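Local coordinates for dipeptide transport protein DPPA (Bacillus subtilis, PDB 1HI9) that cleaves N-terminal residues from D-amino-acid-containing peptides as a zinc-dependent, self-compartmentalizing homodecameric aminopeptidase, at residues A[5-10]-A[37-42]; A[64-69]-A[75-80]. One frame throughout, in Å; residues are numbered along the deposited sequence.

Contact 1 (A[5-10]-A[37-42]). With ZN (zinc ion), chain G; ZN (zinc ion), chain F.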
# COMPACT_ATOMS: atom_id res chain seq x y z
N MET A 5 -3.22 -41.94 -4.57
CA MET A 5 -3.91 -41.01 -3.69
C MET A 5 -4.03 -39.61 -4.27
O MET A 5 -3.05 -39.02 -4.71
CB MET A 5 -3.21 -40.92 -2.33
CG MET A 5 -3.67 -41.95 -1.32
SD MET A 5 -2.87 -41.75 0.29
CE MET A 5 -3.55 -40.21 0.84
N SER A 6 -5.25 -39.08 -4.26
CA SER A 6 -5.51 -37.74 -4.74
C SER A 6 -5.97 -37.00 -3.50
O SER A 6 -6.98 -37.36 -2.90
CB SER A 6 -6.61 -37.73 -5.79
OG SER A 6 -6.94 -36.40 -6.16
N VAL A 7 -5.22 -35.97 -3.11
CA VAL A 7 -5.58 -35.22 -1.91
C VAL A 7 -5.97 -33.77 -2.17
O VAL A 7 -5.17 -32.97 -2.64
CB VAL A 7 -4.42 -35.21 -0.88
CG1 VAL A 7 -4.92 -34.69 0.46
CG2 VAL A 7 -3.84 -36.61 -0.73
N ASP A 8 -7.22 -33.44 -1.85
CA ASP A 8 -7.75 -32.09 -1.99
C ASP A 8 -7.72 -31.48 -0.58
O ASP A 8 -7.33 -32.15 0.38
CB ASP A 8 -9.18 -32.13 -2.52
CG ASP A 8 -9.53 -30.93 -3.36
OD1 ASP A 8 -8.73 -29.97 -3.41
OD2 ASP A 8 -10.61 -30.92 -3.98
N MET A 9 -8.15 -30.23 -0.45
CA MET A 9 -8.13 -29.57 0.86
C MET A 9 -9.46 -29.24 1.54
O MET A 9 -9.58 -29.38 2.75
CB MET A 9 -7.35 -28.26 0.78
CG MET A 9 -5.99 -28.31 1.43
SD MET A 9 -5.27 -26.69 1.54
CE MET A 9 -4.95 -26.59 3.27
N GLU A 10 -10.43 -28.77 0.76
CA GLU A 10 -11.72 -28.37 1.33
C GLU A 10 -12.38 -29.42 2.22
O GLU A 10 -13.06 -29.08 3.18
CB GLU A 10 -12.69 -27.96 0.23
CG GLU A 10 -12.32 -26.67 -0.48
CD GLU A 10 -11.26 -26.87 -1.56
OE1 GLU A 10 -10.79 -28.01 -1.73
OE2 GLU A 10 -10.90 -25.88 -2.24
N GLU A 37 -0.83 -34.19 7.63
CA GLU A 37 -1.00 -35.22 8.64
C GLU A 37 -2.17 -36.14 8.33
O GLU A 37 -2.08 -37.34 8.58
CB GLU A 37 -1.14 -34.58 10.02
CG GLU A 37 0.15 -33.89 10.43
CD GLU A 37 0.09 -33.30 11.81
OE1 GLU A 37 -0.85 -32.51 12.09
OE2 GLU A 37 0.98 -33.63 12.62
N GLU A 38 -3.24 -35.58 7.79
CA GLU A 38 -4.41 -36.37 7.43
C GLU A 38 -4.01 -37.42 6.41
O GLU A 38 -4.39 -38.58 6.52
CB GLU A 38 -5.52 -35.48 6.85
CG GLU A 38 -6.74 -36.26 6.36
CD GLU A 38 -8.06 -35.58 6.70
OE1 GLU A 38 -8.25 -35.17 7.86
OE2 GLU A 38 -8.93 -35.46 5.81
N ALA A 39 -3.23 -37.00 5.42
CA ALA A 39 -2.77 -37.91 4.39
C ALA A 39 -1.87 -39.00 4.98
O ALA A 39 -1.93 -40.16 4.56
CB ALA A 39 -2.01 -37.14 3.30
N ASN A 40 -1.04 -38.63 5.96
CA ASN A 40 -0.15 -39.60 6.57
C ASN A 40 -0.93 -40.74 7.21
O ASN A 40 -0.51 -41.90 7.13
CB ASN A 40 0.76 -38.94 7.62
CG ASN A 40 1.88 -38.12 6.98
OD1 ASN A 40 2.32 -38.39 5.86
ND2 ASN A 40 2.35 -37.11 7.71
N TYR A 41 -2.07 -40.44 7.82
CA TYR A 41 -2.85 -41.51 8.43
C TYR A 41 -3.19 -42.58 7.39
O TYR A 41 -3.01 -43.77 7.64
CB TYR A 41 -4.13 -40.97 9.05
CG TYR A 41 -3.92 -40.25 10.36
CD1 TYR A 41 -4.11 -38.88 10.46
CD2 TYR A 41 -3.57 -40.96 11.51
CE1 TYR A 41 -3.97 -38.22 11.67
CE2 TYR A 41 -3.42 -40.30 12.73
CZ TYR A 41 -3.62 -38.93 12.81
OH TYR A 41 -3.50 -38.27 14.01
N CYS A 42 -3.65 -42.15 6.22
CA CYS A 42 -4.01 -43.09 5.16
C CYS A 42 -2.79 -43.80 4.59
O CYS A 42 -2.83 -45.01 4.34
CB CYS A 42 -4.76 -42.37 4.05
SG CYS A 42 -6.34 -41.66 4.59
ZN ZN G . -9.58 -27.87 -3.67
ZN ZN F . -11.76 -29.66 -5.06
O HOH W 1 -10.82 -27.98 -5.89

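Contact 2 (A[64-69]-A[75-80])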
# COMPACT_ATOMS: atom_id res chain seq x y z
N ASN A 64 0.74 -27.27 -4.15
CA ASN A 64 2.02 -27.21 -3.47
C ASN A 64 1.73 -27.04 -1.97
O ASN A 64 2.46 -26.36 -1.23
CB ASN A 64 2.86 -26.03 -4.00
CG ASN A 64 2.11 -24.70 -3.95
OD1 ASN A 64 1.06 -24.58 -3.30
ND2 ASN A 64 2.67 -23.69 -4.62
N ASN A 65 0.64 -27.68 -1.54
CA ASN A 65 0.15 -27.62 -0.16
C ASN A 65 0.75 -28.69 0.75
O ASN A 65 1.21 -28.40 1.85
CB ASN A 65 -1.37 -27.77 -0.16
CG ASN A 65 -2.03 -26.94 -1.24
OD1 ASN A 65 -2.06 -25.72 -1.15
ND2 ASN A 65 -2.55 -27.61 -2.27
N LEU A 66 0.71 -29.95 0.31
CA LEU A 66 1.27 -31.02 1.11
C LEU A 66 2.74 -30.68 1.37
O LEU A 66 3.46 -30.29 0.45
CB LEU A 66 1.15 -32.35 0.38
CG LEU A 66 -0.28 -32.89 0.28
CD1 LEU A 66 -0.31 -34.12 -0.61
CD2 LEU A 66 -0.80 -33.20 1.67
N MET A 67 3.17 -30.83 2.62
CA MET A 67 4.54 -30.49 2.98
C MET A 67 5.47 -31.67 2.79
O MET A 67 5.41 -32.65 3.53
CB MET A 67 4.59 -29.97 4.41
CG MET A 67 3.59 -28.87 4.66
SD MET A 67 3.84 -27.97 6.16
CE MET A 67 3.10 -29.03 7.38
N VAL A 68 6.35 -31.57 1.80
CA VAL A 68 7.27 -32.65 1.47
C VAL A 68 8.16 -33.07 2.65
O VAL A 68 8.52 -34.24 2.76
CB VAL A 68 8.13 -32.27 0.25
CG1 VAL A 68 9.08 -31.14 0.60
CG2 VAL A 68 8.89 -33.50 -0.24
N GLU A 69 8.49 -32.13 3.53
CA GLU A 69 9.33 -32.44 4.67
C GLU A 69 8.59 -33.12 5.82
O GLU A 69 9.22 -33.57 6.79
CB GLU A 69 10.03 -31.17 5.18
CG GLU A 69 9.10 -30.02 5.57
CD GLU A 69 8.77 -29.10 4.40
OE1 GLU A 69 9.41 -28.02 4.29
OE2 GLU A 69 7.88 -29.45 3.60
N ALA A 75 6.46 -42.52 1.04
CA ALA A 75 5.50 -42.22 -0.00
C ALA A 75 6.14 -41.34 -1.05
O ALA A 75 7.11 -40.64 -0.77
CB ALA A 75 4.27 -41.54 0.59
N ASP A 76 5.61 -41.38 -2.27
CA ASP A 76 6.11 -40.56 -3.37
C ASP A 76 5.12 -39.43 -3.60
O ASP A 76 3.94 -39.68 -3.90
CB ASP A 76 6.26 -41.41 -4.64
CG ASP A 76 7.23 -42.57 -4.46
OD1 ASP A 76 8.42 -42.31 -4.16
OD2 ASP A 76 6.80 -43.74 -4.62
N LEU A 77 5.61 -38.20 -3.50
CA LEU A 77 4.76 -37.02 -3.65
C LEU A 77 4.88 -36.30 -4.98
O LEU A 77 5.97 -36.03 -5.46
CB LEU A 77 5.04 -36.01 -2.53
CG LEU A 77 4.37 -34.64 -2.64
CD1 LEU A 77 2.87 -34.77 -2.43
CD2 LEU A 77 4.97 -33.70 -1.60
N ILE A 78 3.73 -35.99 -5.57
CA ILE A 78 3.68 -35.25 -6.82
C ILE A 78 3.24 -33.87 -6.39
O ILE A 78 2.10 -33.68 -5.93
CB ILE A 78 2.63 -35.80 -7.79
CG1 ILE A 78 3.09 -37.16 -8.33
CG2 ILE A 78 2.40 -34.81 -8.93
CD1 ILE A 78 2.14 -37.78 -9.34
N SER A 79 4.13 -32.90 -6.51
CA SER A 79 3.84 -31.54 -6.10
C SER A 79 3.98 -30.59 -7.28
O SER A 79 4.85 -30.77 -8.13
CB SER A 79 4.80 -31.14 -4.96
OG SER A 79 4.42 -29.91 -4.38
N GLY A 80 3.12 -29.58 -7.33
CA GLY A 80 3.18 -28.63 -8.43
C GLY A 80 1.95 -28.68 -9.32
O GLY A 80 1.19 -29.64 -9.29
O HOH W 2 2.79 -30.44 -2.36

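Contact 1 (A[5-10]-A[37-42])
Met5 and Val7, alternate residues of strand 2-7, turn their side chains onto Ala39 and Cys42 of helix 28-48. The thioether of Met5 runs extended through chi2 (-177°), then bends at chi3 (67°), bringing its end methyl to the helix: CE lies 4.1 Å from Cys42 CB and 4.2 Å from Ala39 CB. The cysteine offers its CB to the methionine, its SG turned beside its own backbone N. Two residues on, Val7 presents CG2 to Ala39 CB at 4.5 Å, so the small alanine meets both. The side chains meet through carbon atoms alone, with no hydrogen bond across the contact; Met5 CE also rests 4.1 Å from Ala39 O. The axes of strand 5-7 and helix 37-42 approach to 10.5 Å and run antiparallel, at 161°. Just past the strand, Asp8 bridges the two zinc ions, OD1 2.3 Å from the chain G zinc and OD2 2.0 Å from the chain F zinc; Glu10 adds OE1 to the former at 2.3 Å. A water joins both metals, and His60, His104 and Glu133 complete the sites. This is a beta-alpha unit of an open-sheet alpha/beta fold, its dinuclear zinc centre at the C-terminal end of the strand.

Contact 2 (A[64-69]-A[75-80])
Leu77, which inserts between Leu66 and Val68, is the first residue of 75-80 to touch 64-69. Its CG stands anti to the backbone N (chi1 173°), and the two methyls then divide the work. CD1 meets Leu66 CD1 at 3.7 Å, the two side chains slanting past each other, and also lies 4.1 Å from Leu66 CB. The other methyl, CD2, comes up against the root of Val68, 3.9 Å from its CB, and here the side chains cross at about a right angle. With an alanine here both methyls would be gone, which is likely to open a gap between strand and loop and leave Leu66 CD1 and the base of Val68 without their packing partners. Ile78 turns away from 64-69 and packs on Leu55 and Asn57 of strand 53-58 and on Ile177 of the third subunit. With Ser79 the chain faces 64-69 again: OG sits 3.7 Å from Asn64 CA and donates to a water at 2.6 Å. That water in turn donates to Leu66 O at 2.9 Å, so a polar bridge replaces any direct hydrogen bond between the segments. At Gly80 the CA lies 5.3 Å from Asn64 CA; its backbone angles (phi 114°, psi 164°) would jam a side chain against the preceding carbonyl oxygen. The amide of Asn64 leads off to Asp17 of the third subunit. The arrangement is that of a loop folded over the strand outermost within this chain, in the mixed sheet of an alpha/beta fold, beside helix 28-48; residues 77-80 pair antiparallel with a strand of the third subunit, which carries the sheet across the interface of the decamer.

How the contacts relate
From the N terminus, strand 2-7 opens the chain, and contact 1 closes the 26-residue stretch that leads back to it along helix 28-48. The chain then passes through strand 53-58, the neighbour of 2-7 in the sheet, before contact 2 closes a much shorter loop of five residues onto strand 76-80, the outermost of this chain's sheet. The two contacts are in series, neither nested nor crossed. They nevertheless meet in space, their centres about 11 Å apart: Leu66 CD1 lies 4.3 Å from Val7 CB, and Met9 packs on Asn65. Together they tie helix 28-48 and the 64-69 loop to three adjacent parallel strands, joining zinc-site strand to subunit interface.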